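Local coordinates for protein carbohydrate binding family 6 (Clostridium thermocellum, PDB 5A8C) that probably hydrolyses terminal alpha-L-arabinofuranosyl linkages in arabinose-containing polysaccharides, as a five-bladed beta-propeller enzyme of glycoside hydrolase family 43, at residues A[34-39]-A[56-61]; A[50-55]-A[69-74]; A[77-82]-A[272-277]; A[209-214]-A[225-230]; A[282-287]-A[298-303]. All blocks are in the same frame, centred on the assembly; numbering follows the deposited sequence. Where two conformers were deposited one is given.

Interaction 1 (A[34-39]-A[56-61])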
# COMPACT_ATOMS: atom_id res chain seq x y z
N GLN A 34 14.06 -9.61 9.75
CA GLN A 34 13.67 -10.81 10.51
C GLN A 34 12.81 -11.77 9.72
O GLN A 34 12.98 -12.99 9.81
CB GLN A 34 12.95 -10.43 11.77
CG GLN A 34 13.75 -9.61 12.72
CD GLN A 34 14.99 -10.36 13.21
OE1 GLN A 34 14.87 -11.51 13.68
NE2 GLN A 34 16.18 -9.78 13.01
N ARG A 35 11.84 -11.21 9.01
CA ARG A 35 10.93 -11.91 8.16
C ARG A 35 10.78 -11.08 6.91
O ARG A 35 11.05 -9.89 6.94
CB ARG A 35 9.57 -12.13 8.86
CG ARG A 35 9.65 -12.98 10.10
CD ARG A 35 8.35 -13.15 10.88
NE ARG A 35 7.72 -11.90 11.20
CZ ARG A 35 8.16 -11.00 12.07
NH1 ARG A 35 9.26 -11.18 12.78
NH2 ARG A 35 7.49 -9.90 12.24
N PHE A 36 10.32 -11.69 5.81
CA PHE A 36 10.18 -10.95 4.56
C PHE A 36 8.89 -10.12 4.55
O PHE A 36 7.84 -10.56 5.04
CB PHE A 36 10.25 -11.95 3.38
CG PHE A 36 11.59 -12.63 3.29
CD1 PHE A 36 12.69 -11.90 2.89
CD2 PHE A 36 11.74 -13.97 3.62
CE1 PHE A 36 13.94 -12.51 2.84
CE2 PHE A 36 13.00 -14.56 3.59
CZ PHE A 36 14.08 -13.83 3.18
N THR A 37 9.00 -8.93 3.97
CA THR A 37 7.93 -7.93 4.01
C THR A 37 7.85 -7.23 2.67
O THR A 37 8.85 -6.97 2.00
CB THR A 37 8.23 -6.86 5.11
OG1 THR A 37 9.53 -6.30 4.98
CG2 THR A 37 8.03 -7.46 6.50
N ALA A 38 6.61 -6.84 2.30
CA ALA A 38 6.36 -6.23 0.99
C ALA A 38 5.18 -5.26 1.09
O ALA A 38 4.42 -5.24 2.07
CB ALA A 38 6.03 -7.29 -0.05
N ASP A 39 5.05 -4.45 0.05
CA ASP A 39 3.79 -3.66 -0.14
C ASP A 39 3.44 -2.79 1.05
O ASP A 39 2.32 -2.81 1.56
CB ASP A 39 2.61 -4.59 -0.45
CG ASP A 39 2.91 -5.62 -1.49
OD1 ASP A 39 3.58 -5.32 -2.49
OD2 ASP A 39 2.37 -6.78 -1.31
N ASP A 56 5.55 -11.75 3.42
CA ASP A 56 5.97 -12.78 2.48
C ASP A 56 6.45 -13.98 3.29
O ASP A 56 7.52 -13.91 3.90
CB ASP A 56 7.13 -12.28 1.57
CG ASP A 56 6.71 -11.51 0.34
OD1 ASP A 56 5.56 -11.62 -0.13
OD2 ASP A 56 7.63 -10.83 -0.21
N SER A 57 5.70 -15.06 3.29
CA SER A 57 6.11 -16.25 4.04
C SER A 57 7.43 -16.79 3.50
O SER A 57 7.74 -16.69 2.32
CB SER A 57 5.08 -17.34 3.91
OG SER A 57 3.82 -16.90 4.41
N ASP A 58 8.25 -17.38 4.38
CA ASP A 58 9.44 -18.03 3.90
C ASP A 58 9.09 -18.99 2.76
O ASP A 58 8.11 -19.73 2.82
CB ASP A 58 10.09 -18.79 5.05
CG ASP A 58 10.60 -17.86 6.14
OD1 ASP A 58 10.80 -16.65 5.92
OD2 ASP A 58 10.80 -18.38 7.28
N ALA A 59 9.92 -19.00 1.74
CA ALA A 59 9.66 -19.77 0.53
C ALA A 59 9.45 -21.24 0.79
O ALA A 59 10.16 -21.80 1.63
CB ALA A 59 10.76 -19.57 -0.50
N THR A 60 8.53 -21.84 0.06
CA THR A 60 8.25 -23.26 0.18
C THR A 60 8.57 -23.96 -1.12
O THR A 60 8.41 -23.36 -2.19
CB THR A 60 6.76 -23.48 0.53
OG1 THR A 60 5.94 -22.83 -0.42
CG2 THR A 60 6.41 -22.93 1.86
N PRO A 61 8.93 -25.25 -1.08
CA PRO A 61 9.12 -25.99 -2.32
C PRO A 61 7.82 -26.09 -3.10
O PRO A 61 6.77 -26.39 -2.54
CB PRO A 61 9.61 -27.35 -1.86
CG PRO A 61 10.14 -27.14 -0.49
CD PRO A 61 9.35 -26.03 0.09
O HOH W 1 12.80 -15.25 7.24
O HOH W 2 9.08 -14.36 6.13
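Where strand 36-45 of a propeller blade begins and its neighbour 48-56 gives way to a loop, F36 meets D56 and D58. The backbone link is slight: D56 N reaches F36 O at 3.0 Å, but the N-H...O angle of 128° makes this a weak bond, and H55 ND1 also uses F36 O. Beside it the two CB atoms of F36 and D56 touch at 3.6 Å. With CG placed next to its own backbone N (chi1 -64°), the F36 ring turns its edge to D58 OD1, 3.7 Å from CD2. The D58 carboxylate stands almost upright to the ring, planes 82° apart. One water joins the three residues, accepting from F36 N at 3.0 Å and donating to D56 O and to D58 OD1. D56 OD1 turns elsewhere, to a salt bridge with R299. With the direct backbone bond weak, the bridging water probably contributes much of the polar link, and the ring-edge hydrogens of F36 probably add a mild electrostatic attraction to the D58 carboxylate.

Interaction 2 (A[50-55]-A[69-74])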
# COMPACT_ATOMS: atom_id res chain seq x y z
N TYR A 50 4.49 3.88 12.07
CA TYR A 50 4.16 2.47 11.97
C TYR A 50 4.09 2.12 10.49
O TYR A 50 3.44 2.79 9.71
CB TYR A 50 2.80 2.16 12.62
CG TYR A 50 2.76 2.32 14.11
CD1 TYR A 50 2.54 3.55 14.69
CD2 TYR A 50 2.93 1.23 14.93
CE1 TYR A 50 2.54 3.69 16.07
CE2 TYR A 50 2.95 1.34 16.32
CZ TYR A 50 2.75 2.59 16.88
OH TYR A 50 2.74 2.75 18.26
N ILE A 51 4.72 0.98 10.15
CA ILE A 51 4.68 0.44 8.77
C ILE A 51 4.06 -0.95 8.83
O ILE A 51 4.47 -1.79 9.64
CB ILE A 51 6.09 0.37 8.14
CG1 ILE A 51 6.77 1.74 8.14
CG2 ILE A 51 5.95 -0.13 6.71
CD1 ILE A 51 8.21 1.69 7.62
N TYR A 52 3.04 -1.15 7.98
CA TYR A 52 2.34 -2.42 7.86
C TYR A 52 2.68 -2.99 6.50
O TYR A 52 2.59 -2.27 5.49
CB TYR A 52 0.80 -2.18 7.96
CG TYR A 52 0.40 -1.58 9.26
CD1 TYR A 52 0.57 -0.21 9.51
CD2 TYR A 52 -0.11 -2.33 10.29
CE1 TYR A 52 0.22 0.35 10.70
CE2 TYR A 52 -0.47 -1.79 11.51
CZ TYR A 52 -0.28 -0.43 11.72
OH TYR A 52 -0.61 0.17 12.90
N CYS A 53 2.95 -4.29 6.44
CA CYS A 53 3.43 -4.90 5.22
C CYS A 53 2.73 -6.24 4.98
O CYS A 53 2.42 -6.97 5.92
CB CYS A 53 4.93 -5.21 5.27
SG CYS A 53 5.96 -3.76 5.50
N SER A 54 2.57 -6.59 3.70
CA SER A 54 2.37 -7.99 3.36
C SER A 54 3.49 -8.82 3.99
O SER A 54 4.66 -8.47 3.79
CB SER A 54 2.51 -8.15 1.84
OG SER A 54 1.47 -7.52 1.14
N HIS A 55 3.16 -9.86 4.73
CA HIS A 55 4.20 -10.79 5.21
C HIS A 55 4.44 -11.86 4.14
O HIS A 55 3.57 -12.70 3.90
CB HIS A 55 3.77 -11.42 6.48
CG HIS A 55 4.69 -12.52 6.96
ND1 HIS A 55 6.05 -12.66 6.85
CD2 HIS A 55 4.26 -13.64 7.60
CE1 HIS A 55 6.41 -13.83 7.40
NE2 HIS A 55 5.34 -14.43 7.87
N PRO A 69 -0.27 -14.65 4.19
CA PRO A 69 -1.43 -14.99 5.00
C PRO A 69 -1.78 -13.95 6.03
O PRO A 69 -2.81 -14.03 6.70
CB PRO A 69 -1.03 -16.32 5.63
CG PRO A 69 0.45 -16.21 5.80
CD PRO A 69 0.89 -15.48 4.56
N ASP A 70 -0.82 -13.05 6.28
CA ASP A 70 -0.86 -12.14 7.41
C ASP A 70 -0.10 -10.84 7.08
O ASP A 70 0.52 -10.74 6.03
CB ASP A 70 -0.43 -12.88 8.70
CG ASP A 70 0.86 -13.65 8.62
OD1 ASP A 70 1.62 -13.45 7.68
OD2 ASP A 70 1.11 -14.43 9.58
N ILE A 71 -0.22 -9.89 8.01
CA ILE A 71 0.33 -8.54 7.88
C ILE A 71 1.33 -8.31 9.03
O ILE A 71 0.94 -8.43 10.19
CB ILE A 71 -0.79 -7.50 7.95
CG1 ILE A 71 -1.77 -7.66 6.85
CG2 ILE A 71 -0.22 -6.09 8.04
CD1 ILE A 71 -1.19 -7.51 5.53
N THR A 72 2.53 -7.88 8.68
CA THR A 72 3.59 -7.54 9.62
C THR A 72 3.51 -6.07 9.97
O THR A 72 3.21 -5.26 9.10
CB THR A 72 4.97 -7.81 8.94
OG1 THR A 72 5.04 -9.16 8.54
CG2 THR A 72 6.12 -7.42 9.83
N CYS A 73 3.85 -5.71 11.22
CA CYS A 73 3.94 -4.29 11.58
C CYS A 73 5.27 -4.06 12.28
O CYS A 73 5.65 -4.81 13.21
CB CYS A 73 2.81 -3.91 12.52
SG CYS A 73 2.81 -2.26 13.15
N ILE A 74 5.97 -2.98 11.89
CA ILE A 74 7.18 -2.48 12.57
C ILE A 74 6.95 -1.00 12.84
O ILE A 74 6.16 -0.34 12.17
CB ILE A 74 8.45 -2.77 11.74
CG1 ILE A 74 8.52 -1.95 10.46
CG2 ILE A 74 8.61 -4.24 11.48
CD1 ILE A 74 9.80 -2.10 9.68
O HOH W 3 3.14 -16.20 9.36
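The sulfur of C73 sits between two tyrosines of the neighbouring strand. Over the face of Y52 it lies 4.0 Å from the ring centroid, only 24° off the normal and displaced toward CE2, 3.7 Å away. The Y50 ring receives the same SG at its edge, nearly in plane, with CD2 at 3.9 Å. Both are Cys sulfur-aromatic contacts; the torsion that turns SG from its own backbone N (chi1 176°) brings it to them. On this side of the sheet I71 CG2 also meets CB of Y52, near the edge of its ring. I51 and I74 pack on the other side, CB against CG1, together with C53 and T72. These are the two middle strands, 48-56 and 70-76, of a four-stranded antiparallel propeller blade. Their backbones form reciprocal bonds at the hydrogen-bonded pairs I51-I74 and C53-T72; the I51 N to I74 O bond is 2.8 Å long and almost straight at 177°. Farther along, H55 N donates to D70 O at 3.1 Å. At this polar end T72 OG1 rests 3.3 Å from H55 CB, its hydroxyl bonded to E87. A water donates to D70 OD2 at 2.7 Å and accepts a weak bond from H55 NE2.

Interaction 3 (A[77-82]-A[272-277])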
# COMPACT_ATOMS: atom_id res chain seq x y z
N ASP A 77 10.33 5.51 16.58
CA ASP A 77 10.19 6.91 16.99
C ASP A 77 11.38 7.76 16.62
O ASP A 77 11.39 8.93 16.98
CB ASP A 77 9.85 7.11 18.47
CG ASP A 77 10.97 6.85 19.39
OD1 ASP A 77 12.04 6.45 18.91
OD2 ASP A 77 10.75 7.12 20.61
N ASP A 78 12.33 7.20 15.91
CA ASP A 78 13.58 7.91 15.65
C ASP A 78 14.17 7.65 14.29
O ASP A 78 15.23 8.21 13.97
CB ASP A 78 14.65 7.66 16.76
CG ASP A 78 15.15 6.25 16.82
OD1 ASP A 78 14.70 5.38 16.04
OD2 ASP A 78 16.02 5.99 17.66
N LEU A 79 13.52 6.81 13.46
CA LEU A 79 14.03 6.44 12.18
C LEU A 79 15.42 5.74 12.26
O LEU A 79 16.13 5.75 11.25
CB LEU A 79 14.04 7.63 11.20
CG LEU A 79 12.64 8.20 10.83
CD1 LEU A 79 12.77 9.57 10.18
CD2 LEU A 79 11.85 7.28 9.94
N LYS A 80 15.69 5.11 13.38
CA LYS A 80 16.92 4.37 13.62
C LYS A 80 16.65 3.01 14.19
O LYS A 80 17.25 2.00 13.71
CB LYS A 80 17.89 5.18 14.46
CG LYS A 80 18.33 6.51 13.86
CD LYS A 80 19.22 7.36 14.78
CE LYS A 80 19.44 8.76 14.21
NZ LYS A 80 18.17 9.54 14.09
N ASN A 81 15.88 2.94 15.27
CA ASN A 81 15.54 1.70 15.96
C ASN A 81 14.15 1.32 15.50
O ASN A 81 13.22 2.09 15.76
CB ASN A 81 15.64 1.87 17.50
CG ASN A 81 15.62 0.51 18.23
OD1 ASN A 81 14.96 -0.41 17.83
ND2 ASN A 81 16.34 0.41 19.34
N TRP A 82 14.03 0.17 14.87
CA TRP A 82 12.76 -0.36 14.43
C TRP A 82 12.32 -1.47 15.35
O TRP A 82 13.06 -2.46 15.53
CB TRP A 82 12.86 -0.84 12.97
CG TRP A 82 13.10 0.29 12.01
CD1 TRP A 82 14.28 0.77 11.59
CD2 TRP A 82 12.10 1.13 11.43
NE1 TRP A 82 14.10 1.87 10.80
CE2 TRP A 82 12.76 2.08 10.64
CE3 TRP A 82 10.69 1.13 11.44
CZ2 TRP A 82 12.06 3.06 9.88
CZ3 TRP A 82 10.00 2.08 10.70
CH2 TRP A 82 10.70 3.02 9.94
N VAL A 272 4.24 9.12 3.01
CA VAL A 272 3.80 9.50 4.33
C VAL A 272 4.65 10.67 4.83
O VAL A 272 5.85 10.73 4.60
CB VAL A 272 3.88 8.27 5.33
CG1 VAL A 272 5.32 7.80 5.54
CG2 VAL A 272 3.22 8.55 6.65
N GLU A 273 4.01 11.56 5.59
CA GLU A 273 4.70 12.68 6.25
C GLU A 273 4.94 12.29 7.71
O GLU A 273 4.04 11.77 8.39
CB GLU A 273 3.86 13.93 6.18
CG GLU A 273 4.62 15.17 6.63
CD GLU A 273 3.82 16.44 6.64
OE1 GLU A 273 2.58 16.40 6.50
OE2 GLU A 273 4.47 17.50 6.83
N TYR A 274 6.16 12.53 8.19
CA TYR A 274 6.50 12.20 9.59
C TYR A 274 7.45 13.25 10.09
O TYR A 274 8.53 13.46 9.49
CB TYR A 274 7.11 10.80 9.67
CG TYR A 274 7.56 10.36 11.07
CD1 TYR A 274 6.65 10.38 12.15
CD2 TYR A 274 8.86 9.99 11.33
CE1 TYR A 274 7.01 9.94 13.40
CE2 TYR A 274 9.21 9.53 12.58
CZ TYR A 274 8.30 9.56 13.62
OH TYR A 274 8.72 9.11 14.86
N LYS A 275 7.04 13.97 11.13
CA LYS A 275 7.87 15.00 11.76
C LYS A 275 8.35 16.02 10.74
O LYS A 275 9.50 16.45 10.77
CB LYS A 275 8.98 14.38 12.58
CG LYS A 275 8.44 13.59 13.78
CD LYS A 275 9.51 12.89 14.58
CE LYS A 275 8.95 12.27 15.86
NZ LYS A 275 9.99 11.48 16.63
N GLY A 276 7.44 16.45 9.88
CA GLY A 276 7.69 17.54 8.97
C GLY A 276 8.47 17.20 7.72
O GLY A 276 8.73 18.09 6.92
N ASN A 277 8.86 15.93 7.54
CA ASN A 277 9.53 15.45 6.34
C ASN A 277 8.63 14.39 5.68
O ASN A 277 7.77 13.83 6.32
CB ASN A 277 10.87 14.84 6.70
CG ASN A 277 11.81 15.84 7.30
OD1 ASN A 277 12.21 15.73 8.48
ND2 ASN A 277 12.10 16.86 6.57
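Apolar contact comes first: L79 and Y274 run past one another with opposite headings, L79 CG lying near the ring plane at the edge, 4.1 Å from Y274 CE2. L79 CD1 lies 4.1 Å from Y274 CD2, so one side of the tyrosine ring rim is lined by a leucine branch. The phenol tip continues to D77, where Y274 OH stands 3.4 Å from D77 CA. Both segments lie at strand connections: 77-82 is in the loop between strands 70-76 and 83-90 of one blade, and Y274 to N277 form a type I' beta turn joining strands 270-274 and 277-284 of another. The polar contacts across the segments are weak. K275, extended beyond CG, lays that atom over the centre of the Y274 ring and carries NZ to D77 O, a weak bond of 2.9 Å. NZ also makes a weak bond to Y274 OH, whose stronger partner is G47 O. Within 77-82, D78 OD1 accepts from N81 N at 2.8 Å, on the syn side, and from K80 N well above the carboxylate plane, the latter closing an Asx turn.

Interaction 4 (A[209-214]-A[225-230])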
# COMPACT_ATOMS: atom_id res chain seq x y z
N PHE A 209 -1.52 1.89 -15.70
CA PHE A 209 -1.80 1.46 -14.34
C PHE A 209 -1.75 -0.06 -14.21
O PHE A 209 -2.38 -0.79 -15.00
CB PHE A 209 -3.23 1.93 -13.92
CG PHE A 209 -3.64 1.48 -12.57
CD1 PHE A 209 -3.09 2.06 -11.42
CD2 PHE A 209 -4.53 0.45 -12.40
CE1 PHE A 209 -3.45 1.63 -10.15
CE2 PHE A 209 -4.91 0.03 -11.15
CZ PHE A 209 -4.35 0.59 -10.02
N PHE A 210 -1.07 -0.53 -13.15
CA PHE A 210 -0.92 -1.95 -12.92
C PHE A 210 -1.43 -2.37 -11.56
O PHE A 210 -2.19 -3.34 -11.46
CB PHE A 210 0.56 -2.35 -13.14
CG PHE A 210 0.83 -3.80 -13.24
CD1 PHE A 210 0.37 -4.56 -14.33
CD2 PHE A 210 1.62 -4.44 -12.29
CE1 PHE A 210 0.70 -5.90 -14.46
CE2 PHE A 210 1.93 -5.80 -12.39
CZ PHE A 210 1.49 -6.50 -13.48
N GLU A 211 -0.94 -1.73 -10.49
CA GLU A 211 -1.44 -2.09 -9.16
C GLU A 211 -1.03 -0.96 -8.18
O GLU A 211 -0.54 0.08 -8.63
CB GLU A 211 -0.97 -3.51 -8.74
CG GLU A 211 0.51 -3.56 -8.69
CD GLU A 211 1.15 -5.02 -8.73
OE1 GLU A 211 0.50 -6.08 -8.49
OE2 GLU A 211 2.41 -4.98 -8.81
N ALA A 212 -1.28 -1.17 -6.90
CA ALA A 212 -0.72 -0.27 -5.87
C ALA A 212 -1.33 1.13 -5.84
O ALA A 212 -0.64 2.08 -5.42
CB ALA A 212 0.80 -0.23 -5.88
N ALA A 213 -2.60 1.29 -6.19
CA ALA A 213 -3.23 2.62 -6.12
C ALA A 213 -3.03 3.25 -4.73
O ALA A 213 -3.24 2.62 -3.69
CB ALA A 213 -4.72 2.51 -6.40
N TYR A 214 -2.78 4.56 -4.74
CA TYR A 214 -2.48 5.27 -3.49
C TYR A 214 -2.89 6.72 -3.65
O TYR A 214 -2.68 7.32 -4.71
CB TYR A 214 -0.98 5.16 -3.15
CG TYR A 214 -0.64 5.55 -1.75
CD1 TYR A 214 -0.69 4.63 -0.73
CD2 TYR A 214 -0.32 6.85 -1.45
CE1 TYR A 214 -0.35 5.00 0.58
CE2 TYR A 214 -0.00 7.24 -0.14
CZ TYR A 214 -0.07 6.30 0.85
OH TYR A 214 0.28 6.67 2.14
N SER A 225 -0.93 8.05 -6.90
CA SER A 225 0.31 7.34 -7.24
C SER A 225 0.03 5.84 -7.36
O SER A 225 -0.98 5.34 -6.82
CB SER A 225 1.42 7.68 -6.26
OG SER A 225 1.07 7.35 -4.93
N TYR A 226 0.89 5.14 -8.07
CA TYR A 226 0.58 3.78 -8.45
C TYR A 226 1.80 3.09 -9.00
O TYR A 226 2.79 3.77 -9.39
CB TYR A 226 -0.54 3.73 -9.48
CG TYR A 226 -0.24 4.44 -10.78
CD1 TYR A 226 -0.36 5.82 -10.91
CD2 TYR A 226 0.18 3.73 -11.89
CE1 TYR A 226 -0.09 6.45 -12.10
CE2 TYR A 226 0.45 4.35 -13.11
CZ TYR A 226 0.31 5.73 -13.22
OH TYR A 226 0.49 6.39 -14.42
N ALA A 227 1.76 1.78 -9.09
CA ALA A 227 2.77 1.01 -9.80
C ALA A 227 2.33 0.82 -11.25
O ALA A 227 1.20 0.38 -11.52
CB ALA A 227 3.02 -0.33 -9.13
N SER A 228 3.24 1.14 -12.16
CA SER A 228 2.95 0.98 -13.62
C SER A 228 3.23 -0.44 -14.05
O SER A 228 3.82 -1.26 -13.35
CB SER A 228 3.70 2.01 -14.42
OG SER A 228 5.08 1.82 -14.31
N ASP A 229 2.76 -0.72 -15.29
CA ASP A 229 2.90 -2.05 -15.85
C ASP A 229 4.34 -2.28 -16.39
O ASP A 229 5.23 -1.49 -16.16
CB ASP A 229 1.78 -2.27 -16.83
CG ASP A 229 1.85 -1.40 -18.08
OD1 ASP A 229 2.95 -0.95 -18.45
OD2 ASP A 229 0.75 -1.19 -18.68
N PHE A 230 4.49 -3.39 -17.07
CA PHE A 230 5.79 -3.82 -17.60
C PHE A 230 5.92 -3.53 -19.11
O PHE A 230 6.73 -4.12 -19.80
CB PHE A 230 6.04 -5.28 -17.22
CG PHE A 230 6.33 -5.46 -15.72
CD1 PHE A 230 5.30 -5.49 -14.81
CD2 PHE A 230 7.62 -5.54 -15.24
CE1 PHE A 230 5.55 -5.64 -13.44
CE2 PHE A 230 7.88 -5.68 -13.88
CZ PHE A 230 6.84 -5.74 -12.97
O HOH W 4 -1.68 -1.71 -17.56
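F209 turns the edge of its ring to Y226, CD1 lying 3.6 Å from CB, with the two ring planes oblique at 51°. Its carbonyl O shares a water with D229 OD2. F210 packs CB against the backbone of S228 and D229; its ring face receives the edge of F230 in a T-shaped pair, centroids 5.5 Å apart. F210 N donates to A227 O at 2.9 Å and E211 N to the same oxygen at 3.2 Å, which makes a classic beta bulge. A227 N returns a 2.9 Å bond to E211 O. A212 CB then meets A227 CB, and Y214 ends the pairing by accepting from S225 N; the reverse bond, from Y214 N, is weak. S225 OG touches Y214 CB at 3.5 Å while bonding to H269. From A212 on, the strand belongs to the hairpin 212-218/221-228 of one propeller blade. Two N-H groups gripping one carbonyl probably help fix the chain's corner at E211, and the side chain leaving it bonds to a bound Tris molecule through OE1.

Interaction 5 (A[282-287]-A[298-303])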
# COMPACT_ATOMS: atom_id res chain seq x y z
N TYR A 282 8.72 1.45 0.57
CA TYR A 282 8.62 0.59 -0.61
C TYR A 282 9.23 -0.72 -0.30
O TYR A 282 9.51 -1.04 0.89
CB TYR A 282 9.21 1.30 -1.84
CG TYR A 282 10.67 1.66 -1.72
CD1 TYR A 282 11.08 2.83 -1.08
CD2 TYR A 282 11.64 0.86 -2.29
CE1 TYR A 282 12.42 3.18 -0.99
CE2 TYR A 282 12.98 1.22 -2.22
CZ TYR A 282 13.35 2.39 -1.61
OH TYR A 282 14.69 2.72 -1.59
N HIS A 283 9.50 -1.56 -1.29
CA HIS A 283 10.21 -2.82 -1.05
C HIS A 283 11.24 -3.08 -2.10
O HIS A 283 11.22 -2.58 -3.24
CB HIS A 283 9.23 -4.04 -0.90
CG HIS A 283 8.47 -4.40 -2.13
ND1 HIS A 283 7.10 -4.49 -2.13
CD2 HIS A 283 8.92 -4.78 -3.37
CE1 HIS A 283 6.75 -4.86 -3.33
NE2 HIS A 283 7.80 -5.03 -4.11
N ASN A 284 12.22 -3.93 -1.73
CA ASN A 284 13.13 -4.52 -2.69
C ASN A 284 13.42 -5.94 -2.26
O ASN A 284 12.64 -6.53 -1.50
CB ASN A 284 14.37 -3.65 -2.96
CG ASN A 284 15.38 -3.61 -1.86
OD1 ASN A 284 15.17 -4.18 -0.79
ND2 ASN A 284 16.47 -2.92 -2.11
N ARG A 285 14.48 -6.52 -2.80
CA ARG A 285 14.84 -7.93 -2.55
C ARG A 285 16.28 -8.08 -2.10
O ARG A 285 16.92 -9.07 -2.39
CB ARG A 285 14.47 -8.77 -3.76
CG ARG A 285 12.95 -8.83 -3.99
CD ARG A 285 12.56 -9.01 -5.46
NE ARG A 285 11.20 -9.46 -5.60
CZ ARG A 285 10.13 -8.72 -5.91
NH1 ARG A 285 10.18 -7.40 -6.05
NH2 ARG A 285 8.98 -9.33 -6.10
N THR A 286 16.79 -7.07 -1.36
CA THR A 286 18.17 -7.09 -0.95
C THR A 286 18.46 -8.16 0.09
O THR A 286 19.57 -8.74 0.11
CB THR A 286 18.66 -5.73 -0.53
OG1 THR A 286 20.10 -5.70 -0.63
CG2 THR A 286 18.22 -5.33 0.81
N VAL A 287 17.55 -8.43 1.03
CA VAL A 287 17.77 -9.47 2.02
C VAL A 287 17.91 -10.82 1.37
O VAL A 287 18.85 -11.59 1.64
CB VAL A 287 16.70 -9.44 3.14
CG1 VAL A 287 16.88 -10.62 4.10
CG2 VAL A 287 16.69 -8.10 3.87
N GLN A 298 10.18 -13.07 -1.76
CA GLN A 298 10.88 -12.85 -0.50
C GLN A 298 11.45 -11.45 -0.52
O GLN A 298 12.64 -11.23 -0.72
CB GLN A 298 11.91 -13.92 -0.21
CG GLN A 298 11.24 -15.26 0.14
CD GLN A 298 12.18 -16.39 0.47
OE1 GLN A 298 12.01 -17.05 1.50
NE2 GLN A 298 13.10 -16.69 -0.43
N ARG A 299 10.57 -10.47 -0.28
CA ARG A 299 10.87 -9.04 -0.35
C ARG A 299 11.25 -8.50 1.03
O ARG A 299 11.05 -9.16 2.05
CB ARG A 299 9.68 -8.31 -0.95
CG ARG A 299 9.44 -8.66 -2.42
CD ARG A 299 8.08 -8.29 -2.92
NE ARG A 299 7.07 -9.25 -2.49
CZ ARG A 299 5.79 -9.13 -2.83
NH1 ARG A 299 5.41 -8.25 -3.75
NH2 ARG A 299 4.88 -9.87 -2.25
N ASN A 300 11.74 -7.27 1.05
CA ASN A 300 11.95 -6.55 2.32
C ASN A 300 11.58 -5.10 2.16
O ASN A 300 11.84 -4.46 1.12
CB ASN A 300 13.37 -6.71 2.86
CG ASN A 300 14.41 -6.19 1.88
OD1 ASN A 300 14.90 -6.90 1.01
ND2 ASN A 300 14.74 -4.91 2.01
N VAL A 301 11.03 -4.53 3.23
CA VAL A 301 10.68 -3.11 3.25
C VAL A 301 11.90 -2.23 3.17
O VAL A 301 12.99 -2.53 3.68
CB VAL A 301 9.82 -2.83 4.48
CG1 VAL A 301 10.58 -3.07 5.79
CG2 VAL A 301 9.20 -1.45 4.49
N CYS A 302 11.71 -1.03 2.60
CA CYS A 302 12.68 0.04 2.45
C CYS A 302 12.02 1.38 2.75
O CYS A 302 10.81 1.51 2.61
CB CYS A 302 13.27 0.07 1.03
SG CYS A 302 14.21 -1.37 0.51
N ILE A 303 12.84 2.38 3.03
CA ILE A 303 12.37 3.74 3.25
C ILE A 303 13.38 4.72 2.71
O ILE A 303 14.59 4.55 2.94
CB ILE A 303 12.00 3.99 4.73
CG1 ILE A 303 11.34 5.35 4.92
CG2 ILE A 303 13.21 3.80 5.66
CD1 ILE A 303 10.73 5.54 6.31
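Three flat groups of 282-287 each receive an aliphatic carbon on one face. Y282 has C302 CB above its ring, 3.5 Å from the centroid, a CH-pi contact shifted toward CE2 and CZ. H283 is met likewise by R299 CD, 3.6 Å from its centroid. R299 CG lies 3.5 Å above the centre of the R285 guanidinium, so the bent R299 chain lies against both flat groups; the two arginines run side by side. Here strands 277-284 and 300-306 pair as antiparallel neighbours in a propeller blade, strongly twisted, with short axes at 127°. Y282 and C302 exchange N-H...O bonds, as do N284 and N300; N284 N to N300 O measures 2.9 Å, with the donor in the carbonyl plane. Beyond them the N300 side chain, whose CG lies between the backbone N and C (chi1 59°), reaches the start of helix 286-291. Its OD1 accepts from V287 N at 3.1 Å, nearly straight at 176°, though the donor comes from above the carbonyl plane, and V287 CG2 packs against the same amide. N300 ND2 makes a weak bond to N284 OD1, which also lies 3.2 Å from C302 SG. N284 ND2 turns to P260 O and Y29 OH, R285 NH1 to N262 OD1, and H283 ND1 accepts from D39 N.

Interactions 1, 2, 4 and 5 border the pocket holding a bound Tris molecule, probably from the crystallisation liquor: the side chains of E211 and R299 come within about 3 Å of it, A38 and S54 about 5 Å, and D39 bonds to it. This pocket is consistent with the active site of a family 43 propeller. Interactions 1 and 5 join through T37 N and R299 O, 2.8 Å apart. Interaction 2 belongs to the same blade as interaction 1, linked by D39 OD2 to S54 OG at 2.7 Å. It touches interaction 5 through V301 and interaction 3 through W82. Interaction 3 packs at the surface, its centre about 18 Å from that of interaction 5, while interaction 4 approaches the pocket from a different blade.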